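Local coordinates for protein inosine-uridine preferring nucleoside hydrolase (Gardnerella vaginalis 315-A, PDB 6BA1) that belongs to the inosine-uridine preferring nucleoside hydrolase family and binds a calcium ion in a site rich in aspartates, at residues D16-M30 against L246-L260. Sequence-based numbering, arbitrary orientation.
Sequences DDTLAISYALGSPEM and LHDPLAVAVAVDPTL. With CA (calcium ion), chain S.
The calcium site of this nucleoside hydrolase fold joins two closely packed helices, 15-25 and 247-256, near their N-terminal ends through Asp17 and Asp248. Asp17 OD1 and Asp248 OD2 each lie 2.5 Å from the calcium ion, their carboxylate planes turned steeply against each other; Asp12 and the carbonyl oxygen of Thr130 complete the set of protein ligands. The ion bridges Asp17 OD1 and Asp248 OD2, which are 3.0 Å apart. Asp16 is not a ligand of the ion but lays a further carboxylate against that of Asp248, stacked with the planes 25° apart and Asp16 OD1 3.2 Å from Asp248 OD1. Its CG sits between the backbone N and the carbonyl carbon (chi1 39°), which turns the group toward Asp248.

Beyond the metal the interface is largely apolar. The helices run nearly in the same direction, at 28°, with their axes 7.2 Å apart at closest approach; Ala20, a small residue, meets Pro249, their CA atoms 4.0 Å apart. Pro249 CG rests 3.6 Å from Leu19 CB, while the two branches of Val252 divide, CG2 going to Ala20 and CG1 to Ala24 and the Tyr23 ring. Tyr23 CG lies anti to the backbone N, and the ring slants across to Ala253, with Pro249 O over one face, Val256 CG2 at the edge and Ala253 CB packed by CZ and OH. Past the first helix, Val256 CG1 meets Met30 CG and Ser27 OG, both at 3.6 Å; Glu29 borders the same valine and forms a salt bridge with Arg312.

Helix 302-319 covers the Tyr23 and Leu246 side, helix 218-237 touches Leu19 and His247, and the two segments lead into strands 31-37 and 261-265 of the mixed sheet.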
ATOM      1  N   ASP A  16       1.767 -24.545   7.195  1.00 23.41           N
ATOM      2  CA  ASP A  16       2.197 -23.943   5.923  1.00 22.69           C
ATOM      3  C   ASP A  16       3.725 -23.958   5.787  1.00 22.12           C
ATOM      4  O   ASP A  16       4.250 -24.067   4.679  1.00 21.89           O
ATOM      5  CB  ASP A  16       1.602 -22.521   5.666  1.00 22.29           C
ATOM      6  CG  ASP A  16       1.528 -21.645   6.911  1.00 22.19           C
ATOM      7  OD1 ASP A  16       2.538 -21.493   7.635  1.00 21.89           O
ATOM      8  OD2 ASP A  16       0.436 -21.094   7.170  1.00 22.57           O
ATOM      9  N   ASP A  17       4.424 -23.891   6.917  1.00 22.11           N
ATOM     10  CA  ASP A  17       5.882 -23.979   6.927  1.00 21.86           C
ATOM     11  C   ASP A  17       6.412 -25.319   6.386  1.00 22.32           C
ATOM     12  O   ASP A  17       7.424 -25.323   5.685  1.00 22.10           O
ATOM     13  CB  ASP A  17       6.432 -23.688   8.325  1.00 22.05           C
ATOM     14  CG  ASP A  17       6.206 -22.233   8.750  1.00 21.64           C
ATOM     15  OD1 ASP A  17       5.084 -21.871   9.168  1.00 21.80           O
ATOM     16  OD2 ASP A  17       7.157 -21.432   8.655  1.00 21.30           O
ATOM     17  N   THR A  18       5.736 -26.437   6.668  1.00 23.08           N
ATOM     18  CA  THR A  18       6.156 -27.732   6.086  1.00 23.68           C
ATOM     19  C   THR A  18       5.805 -27.842   4.612  1.00 23.59           C
ATOM     20  O   THR A  18       6.473 -28.572   3.869  1.00 23.89           O
ATOM     21  CB  THR A  18       5.560 -28.980   6.761  1.00 24.80           C
ATOM     22  OG1 THR A  18       4.168 -29.089   6.448  1.00 25.18           O
ATOM     23  CG2 THR A  18       5.789 -28.965   8.248  1.00 25.16           C
ATOM     24  N   LEU A  19       4.738 -27.159   4.203  1.00 23.37           N
ATOM     25  CA  LEU A  19       4.394 -27.077   2.792  1.00 23.38           C
ATOM     26  C   LEU A  19       5.474 -26.304   2.035  1.00 22.68           C
ATOM     27  O   LEU A  19       5.741 -26.598   0.869  1.00 22.89           O
ATOM     28  CB  LEU A  19       3.012 -26.447   2.601  1.00 23.50           C
ATOM     29  CG  LEU A  19       1.822 -27.210   3.195  1.00 24.49           C
ATOM     30  CD1 LEU A  19       0.533 -26.454   2.931  1.00 24.71           C
ATOM     31  CD2 LEU A  19       1.742 -28.626   2.639  1.00 25.50           C
ATOM     32  N   ALA A  20       6.107 -25.341   2.713  1.00 22.03           N
ATOM     33  CA  ALA A  20       7.285 -24.649   2.176  1.00 21.59           C
ATOM     34  C   ALA A  20       8.492 -25.580   2.050  1.00 22.00           C
ATOM     35  O   ALA A  20       9.223 -25.523   1.060  1.00 22.07           O
ATOM     36  CB  ALA A  20       7.641 -23.442   3.035  1.00 21.06           C
ATOM     37  N   ILE A  21       8.697 -26.423   3.061  1.00 22.41           N
ATOM     38  CA  ILE A  21       9.736 -27.452   3.009  1.00 23.04           C
ATOM     39  C   ILE A  21       9.458 -28.404   1.846  1.00 23.59           C
ATOM     40  O   ILE A  21      10.344 -28.680   1.042  1.00 23.89           O
ATOM     41  CB  ILE A  21       9.834 -28.243   4.339  1.00 23.61           C
ATOM     42  CG1 ILE A  21      10.285 -27.336   5.488  1.00 23.29           C
ATOM     43  CG2 ILE A  21      10.802 -29.420   4.209  1.00 24.49           C
ATOM     44  CD1 ILE A  21      10.046 -27.914   6.863  1.00 23.90           C
ATOM     45  N   SER A  22       8.217 -28.879   1.757  1.00 23.90           N
ATOM     46  CA  SER A  22       7.800 -29.806   0.699  1.00 24.65           C
ATOM     47  C   SER A  22       8.000 -29.226  -0.708  1.00 24.45           C
ATOM     48  O   SER A  22       8.500 -29.921  -1.591  1.00 25.09           O
ATOM     49  CB  SER A  22       6.341 -30.212   0.897  1.00 25.13           C
ATOM     50  OG  SER A  22       6.124 -30.712   2.205  1.00 25.48           O
ATOM     51  N   TYR A  23       7.619 -27.964  -0.905  1.00 23.71           N
ATOM     52  CA  TYR A  23       7.834 -27.269  -2.185  1.00 23.62           C
ATOM     53  C   TYR A  23       9.332 -27.137  -2.474  1.00 23.61           C
ATOM     54  O   TYR A  23       9.765 -27.315  -3.614  1.00 24.12           O
ATOM     55  CB  TYR A  23       7.161 -25.876  -2.181  1.00 22.95           C
ATOM     56  CG  TYR A  23       7.016 -25.192  -3.543  1.00 23.13           C
ATOM     57  CD1 TYR A  23       5.771 -25.077  -4.170  1.00 23.55           C
ATOM     58  CD2 TYR A  23       8.122 -24.638  -4.194  1.00 23.08           C
ATOM     59  CE1 TYR A  23       5.640 -24.449  -5.412  1.00 23.90           C
ATOM     60  CE2 TYR A  23       7.994 -24.018  -5.429  1.00 23.43           C
ATOM     61  CZ  TYR A  23       6.758 -23.922  -6.035  1.00 23.83           C
ATOM     62  OH  TYR A  23       6.660 -23.295  -7.258  1.00 24.35           O
ATOM     63  N   ALA A  24      10.114 -26.832  -1.441  1.00 23.22           N
ATOM     64  CA  ALA A  24      11.556 -26.660  -1.590  1.00 23.40           C
ATOM     65  C   ALA A  24      12.217 -27.966  -2.015  1.00 24.34           C
ATOM     66  O   ALA A  24      12.923 -28.004  -3.025  1.00 24.84           O
ATOM     67  CB  ALA A  24      12.175 -26.146  -0.297  1.00 23.04           C
ATOM     68  N   LEU A  25      11.957 -29.034  -1.269  1.00 24.72           N
ATOM     69  CA  LEU A  25      12.518 -30.353  -1.587  1.00 25.78           C
ATOM     70  C   LEU A  25      11.960 -30.952  -2.883  1.00 26.42           C
ATOM     71  O   LEU A  25      12.615 -31.794  -3.504  1.00 27.37           O
ATOM     72  CB  LEU A  25      12.302 -31.334  -0.423  1.00 26.21           C
ATOM     73  CG  LEU A  25      13.007 -30.989   0.895  1.00 26.00           C
ATOM     74  CD1 LEU A  25      12.561 -31.936   1.994  1.00 26.56           C
ATOM     75  CD2 LEU A  25      14.523 -31.001   0.750  1.00 26.53           C
ATOM     76  N   GLY A  26      10.760 -30.525  -3.285  1.00 26.06           N
ATOM     77  CA  GLY A  26      10.188 -30.890  -4.587  1.00 26.77           C
ATOM     78  C   GLY A  26      10.700 -30.081  -5.771  1.00 26.77           C
ATOM     79  O   GLY A  26      10.361 -30.381  -6.918  1.00 27.55           O
ATOM     80  N   SER A  27      11.520 -29.064  -5.500  1.00 26.11           N
ATOM     81  CA  SER A  27      12.016 -28.145  -6.511  1.00 26.18           C
ATOM     82  C   SER A  27      13.507 -28.392  -6.795  1.00 26.86           C
ATOM     83  O   SER A  27      14.346 -28.137  -5.935  1.00 26.57           O
ATOM     84  CB  SER A  27      11.805 -26.711  -6.037  1.00 25.17           C
ATOM     85  OG  SER A  27      12.175 -25.805  -7.049  1.00 25.41           O
ATOM     86  N   PRO A  28      13.841 -28.866  -8.014  1.00 27.93           N
ATOM     87  CA  PRO A  28      15.240 -29.170  -8.344  1.00 28.83           C
ATOM     88  C   PRO A  28      16.157 -27.965  -8.628  1.00 28.82           C
ATOM     89  O   PRO A  28      17.359 -28.154  -8.796  1.00 29.68           O
ATOM     90  CB  PRO A  28      15.110 -30.044  -9.597  1.00 30.11           C
ATOM     91  CG  PRO A  28      13.866 -29.565 -10.254  1.00 29.86           C
ATOM     92  CD  PRO A  28      12.936 -29.196  -9.138  1.00 28.58           C
ATOM     93  N   GLU A  29      15.619 -26.750  -8.673  1.00 28.04           N
ATOM     94  CA  GLU A  29      16.426 -25.565  -8.990  1.00 28.22           C
ATOM     95  C   GLU A  29      17.282 -25.095  -7.806  1.00 27.82           C
ATOM     96  O   GLU A  29      18.256 -24.364  -7.998  1.00 28.37           O
ATOM     97  CB  GLU A  29      15.536 -24.411  -9.471  1.00 27.74           C
ATOM     98  CG  GLU A  29      14.705 -24.719 -10.715  1.00 28.39           C
ATOM     99  CD  GLU A  29      13.315 -25.247 -10.401  1.00 27.80           C
ATOM    100  OE1 GLU A  29      12.591 -24.582  -9.641  1.00 26.78           O
ATOM    101  OE2 GLU A  29      12.933 -26.321 -10.910  1.00 28.49           O
ATOM    102  N   MET A  30      16.912 -25.508  -6.595  1.00 27.04           N
ATOM    103  CA  MET A  30      17.600 -25.120  -5.368  1.00 26.74           C
ATOM    104  C   MET A  30      18.075 -26.352  -4.626  1.00 27.18           C
ATOM    105  O   MET A  30      17.409 -27.382  -4.655  1.00 27.18           O
ATOM    106  CB  MET A  30      16.637 -24.351  -4.444  1.00 25.50           C
ATOM    107  CG  MET A  30      15.899 -23.187  -5.078  1.00 25.04           C
ATOM    108  SD  MET A  30      16.817 -21.643  -4.995  1.00 25.26           S
ATOM    109  CE  MET A  30      15.811 -20.715  -3.848  1.00 24.05           C
ATOM    110  N   LEU A 246      -2.198 -20.543   1.086  1.00 23.97           N
ATOM    111  CA  LEU A 246      -0.871 -21.075   0.811  1.00 23.28           C
ATOM    112  C   LEU A 246       0.147 -19.966   1.000  1.00 22.32           C
ATOM    113  O   LEU A 246       0.719 -19.448   0.038  1.00 22.10           O
ATOM    114  CB  LEU A 246      -0.812 -21.643  -0.609  1.00 23.76           C
ATOM    115  CG  LEU A 246      -1.791 -22.776  -0.905  1.00 24.95           C
ATOM    116  CD1 LEU A 246      -1.686 -23.191  -2.367  1.00 25.53           C
ATOM    117  CD2 LEU A 246      -1.558 -23.953   0.047  1.00 25.06           C
ATOM    118  N   HIS A 247       0.393 -19.632   2.257  1.00 21.93           N
ATOM    119  CA  HIS A 247       1.163 -18.436   2.601  1.00 21.28           C
ATOM    120  C   HIS A 247       2.665 -18.665   2.395  1.00 20.74           C
ATOM    121  O   HIS A 247       3.273 -18.088   1.495  1.00 20.57           O
ATOM    122  CB  HIS A 247       0.881 -17.998   4.046  1.00 21.28           C
ATOM    123  CG  HIS A 247      -0.560 -17.720   4.335  1.00 21.98           C
ATOM    124  ND1 HIS A 247      -1.048 -16.439   4.490  1.00 22.11           N
ATOM    125  CD2 HIS A 247      -1.616 -18.569   4.526  1.00 22.78           C
ATOM    126  CE1 HIS A 247      -2.347 -16.491   4.747  1.00 22.95           C
ATOM    127  NE2 HIS A 247      -2.717 -17.768   4.760  1.00 23.39           N
ATOM    128  N   ASP A 248       3.232 -19.545   3.214  1.00 20.66           N
ATOM    129  CA  ASP A 248       4.677 -19.752   3.274  1.00 20.33           C
ATOM    130  C   ASP A 248       5.260 -20.436   2.014  1.00 20.44           C
ATOM    131  O   ASP A 248       6.359 -20.084   1.590  1.00 20.26           O
ATOM    132  CB  ASP A 248       5.060 -20.526   4.549  1.00 20.46           C
ATOM    133  CG  ASP A 248       4.579 -19.819   5.841  1.00 20.51           C
ATOM    134  OD1 ASP A 248       3.537 -19.103   5.822  1.00 20.60           O
ATOM    135  OD2 ASP A 248       5.221 -19.989   6.899  1.00 20.61           O
ATOM    136  N   PRO A 249       4.524 -21.388   1.398  1.00 20.90           N
ATOM    137  CA  PRO A 249       5.011 -22.007   0.162  1.00 21.17           C
ATOM    138  C   PRO A 249       5.252 -21.030  -0.972  1.00 21.12           C
ATOM    139  O   PRO A 249       6.205 -21.192  -1.734  1.00 21.22           O
ATOM    140  CB  PRO A 249       3.876 -22.950  -0.243  1.00 21.88           C
ATOM    141  CG  PRO A 249       3.187 -23.259   1.018  1.00 22.00           C
ATOM    142  CD  PRO A 249       3.249 -21.992   1.824  1.00 21.41           C
ATOM    143  N   LEU A 250       4.379 -20.030  -1.079  1.00 21.12           N
ATOM    144  CA  LEU A 250       4.454 -19.064  -2.160  1.00 21.28           C
ATOM    145  C   LEU A 250       5.750 -18.269  -2.124  1.00 20.94           C
ATOM    146  O   LEU A 250       6.304 -17.949  -3.172  1.00 21.26           O
ATOM    147  CB  LEU A 250       3.247 -18.130  -2.119  1.00 21.49           C
ATOM    148  CG  LEU A 250       3.081 -17.098  -3.240  1.00 21.92           C
ATOM    149  CD1 LEU A 250       3.164 -17.722  -4.626  1.00 22.59           C
ATOM    150  CD2 LEU A 250       1.740 -16.412  -3.047  1.00 22.32           C
ATOM    151  N   ALA A 251       6.237 -17.973  -0.920  1.00 20.49           N
ATOM    152  CA  ALA A 251       7.545 -17.338  -0.761  1.00 20.37           C
ATOM    153  C   ALA A 251       8.657 -18.155  -1.409  1.00 20.64           C
ATOM    154  O   ALA A 251       9.521 -17.612  -2.100  1.00 20.94           O
ATOM    155  CB  ALA A 251       7.845 -17.105   0.707  1.00 20.06           C
ATOM    156  N   VAL A 252       8.609 -19.468  -1.197  1.00 20.68           N
ATOM    157  CA  VAL A 252       9.584 -20.387  -1.788  1.00 21.08           C
ATOM    158  C   VAL A 252       9.404 -20.439  -3.306  1.00 21.59           C
ATOM    159  O   VAL A 252      10.386 -20.397  -4.048  1.00 22.04           O
ATOM    160  CB  VAL A 252       9.482 -21.805  -1.180  1.00 21.19           C
ATOM    161  CG1 VAL A 252      10.475 -22.747  -1.844  1.00 21.75           C
ATOM    162  CG2 VAL A 252       9.725 -21.758   0.325  1.00 20.89           C
ATOM    163  N   ALA A 253       8.152 -20.512  -3.758  1.00 21.71           N
ATOM    164  CA  ALA A 253       7.842 -20.538  -5.191  1.00 22.39           C
ATOM    165  C   ALA A 253       8.387 -19.323  -5.939  1.00 22.64           C
ATOM    166  O   ALA A 253       8.847 -19.446  -7.075  1.00 23.35           O
ATOM    167  CB  ALA A 253       6.339 -20.657  -5.398  1.00 22.63           C
ATOM    168  N   VAL A 254       8.332 -18.160  -5.293  1.00 22.21           N
ATOM    169  CA  VAL A 254       8.844 -16.906  -5.863  1.00 22.57           C
ATOM    170  C   VAL A 254      10.373 -16.832  -5.770  1.00 22.75           C
ATOM    171  O   VAL A 254      11.023 -16.184  -6.605  1.00 23.45           O
ATOM    172  CB  VAL A 254       8.184 -15.683  -5.186  1.00 22.24           C
ATOM    173  CG1 VAL A 254       8.818 -14.363  -5.628  1.00 22.73           C
ATOM    174  CG2 VAL A 254       6.686 -15.663  -5.477  1.00 22.40           C
ATOM    175  N   ALA A 255      10.941 -17.477  -4.751  1.00 22.32           N
ATOM    176  CA  ALA A 255      12.387 -17.626  -4.653  1.00 22.70           C
ATOM    177  C   ALA A 255      12.941 -18.406  -5.848  1.00 23.50           C
ATOM    178  O   ALA A 255      13.953 -18.008  -6.427  1.00 24.25           O
ATOM    179  CB  ALA A 255      12.780 -18.297  -3.343  1.00 22.27           C
ATOM    180  N   VAL A 256      12.272 -19.496  -6.225  1.00 23.50           N
ATOM    181  CA  VAL A 256      12.702 -20.296  -7.383  1.00 24.39           C
ATOM    182  C   VAL A 256      12.339 -19.618  -8.704  1.00 25.10           C
ATOM    183  O   VAL A 256      13.147 -19.596  -9.632  1.00 26.06           O
ATOM    184  CB  VAL A 256      12.192 -21.767  -7.352  1.00 24.41           C
ATOM    185  CG1 VAL A 256      12.538 -22.417  -6.018  1.00 23.88           C
ATOM    186  CG2 VAL A 256      10.695 -21.904  -7.623  1.00 24.27           C
ATOM    187  N   ASP A 257      11.130 -19.059  -8.770  1.00 24.80           N
ATOM    188  CA  ASP A 257      10.606 -18.457  -9.990  1.00 25.61           C
ATOM    189  C   ASP A 257       9.950 -17.106  -9.682  1.00 25.30           C
ATOM    190  O   ASP A 257       8.752 -17.055  -9.396  1.00 24.94           O
ATOM    191  CB  ASP A 257       9.603 -19.418 -10.648  1.00 26.04           C
ATOM    192  CG  ASP A 257       8.997 -18.860 -11.922  1.00 27.09           C
ATOM    193  OD1 ASP A 257       9.654 -18.047 -12.603  1.00 27.79           O
ATOM    194  OD2 ASP A 257       7.857 -19.241 -12.239  1.00 27.39           O
ATOM    195  N   PRO A 258      10.724 -16.000  -9.766  1.00 25.62           N
ATOM    196  CA  PRO A 258      10.143 -14.687  -9.447  1.00 25.47           C
ATOM    197  C   PRO A 258       9.045 -14.180 -10.405  1.00 26.20           C
ATOM    198  O   PRO A 258       8.365 -13.212 -10.075  1.00 26.09           O
ATOM    199  CB  PRO A 258      11.362 -13.751  -9.443  1.00 25.98           C
ATOM    200  CG  PRO A 258      12.372 -14.428 -10.291  1.00 26.83           C
ATOM    201  CD  PRO A 258      12.152 -15.896 -10.116  1.00 26.32           C
ATOM    202  N   THR A 259       8.861 -14.833 -11.553  1.00 27.06           N
ATOM    203  CA  THR A 259       7.784 -14.481 -12.484  1.00 27.97           C
ATOM    204  C   THR A 259       6.384 -14.933 -12.033  1.00 27.51           C
ATOM    205  O   THR A 259       5.400 -14.566 -12.667  1.00 28.33           O
ATOM    206  CB  THR A 259       8.030 -15.046 -13.901  1.00 29.32           C
ATOM    207  OG1 THR A 259       7.870 -16.466 -13.895  1.00 29.11           O
ATOM    208  CG2 THR A 259       9.426 -14.677 -14.418  1.00 30.05           C
ATOM    209  N   LEU A 260       6.283 -15.728 -10.969  1.00 26.42           N
ATOM    210  CA  LEU A 260       4.973 -16.072 -10.386  1.00 26.09           C
ATOM    211  C   LEU A 260       4.245 -14.878  -9.770  1.00 25.85           C
ATOM    212  O   LEU A 260       3.034 -14.933  -9.569  1.00 26.03           O
ATOM    213  CB  LEU A 260       5.115 -17.174  -9.317  1.00 25.12           C
ATOM    214  CG  LEU A 260       5.234 -18.620  -9.808  1.00 25.54           C
ATOM    215  CD1 LEU A 260       5.740 -19.524  -8.710  1.00 24.66           C
ATOM    216  CD2 LEU A 260       3.907 -19.130 -10.343  1.00 26.38           C
TER
HETATM  217 CA    CA S 400       4.740 -19.365   9.293  1.00 21.20          CA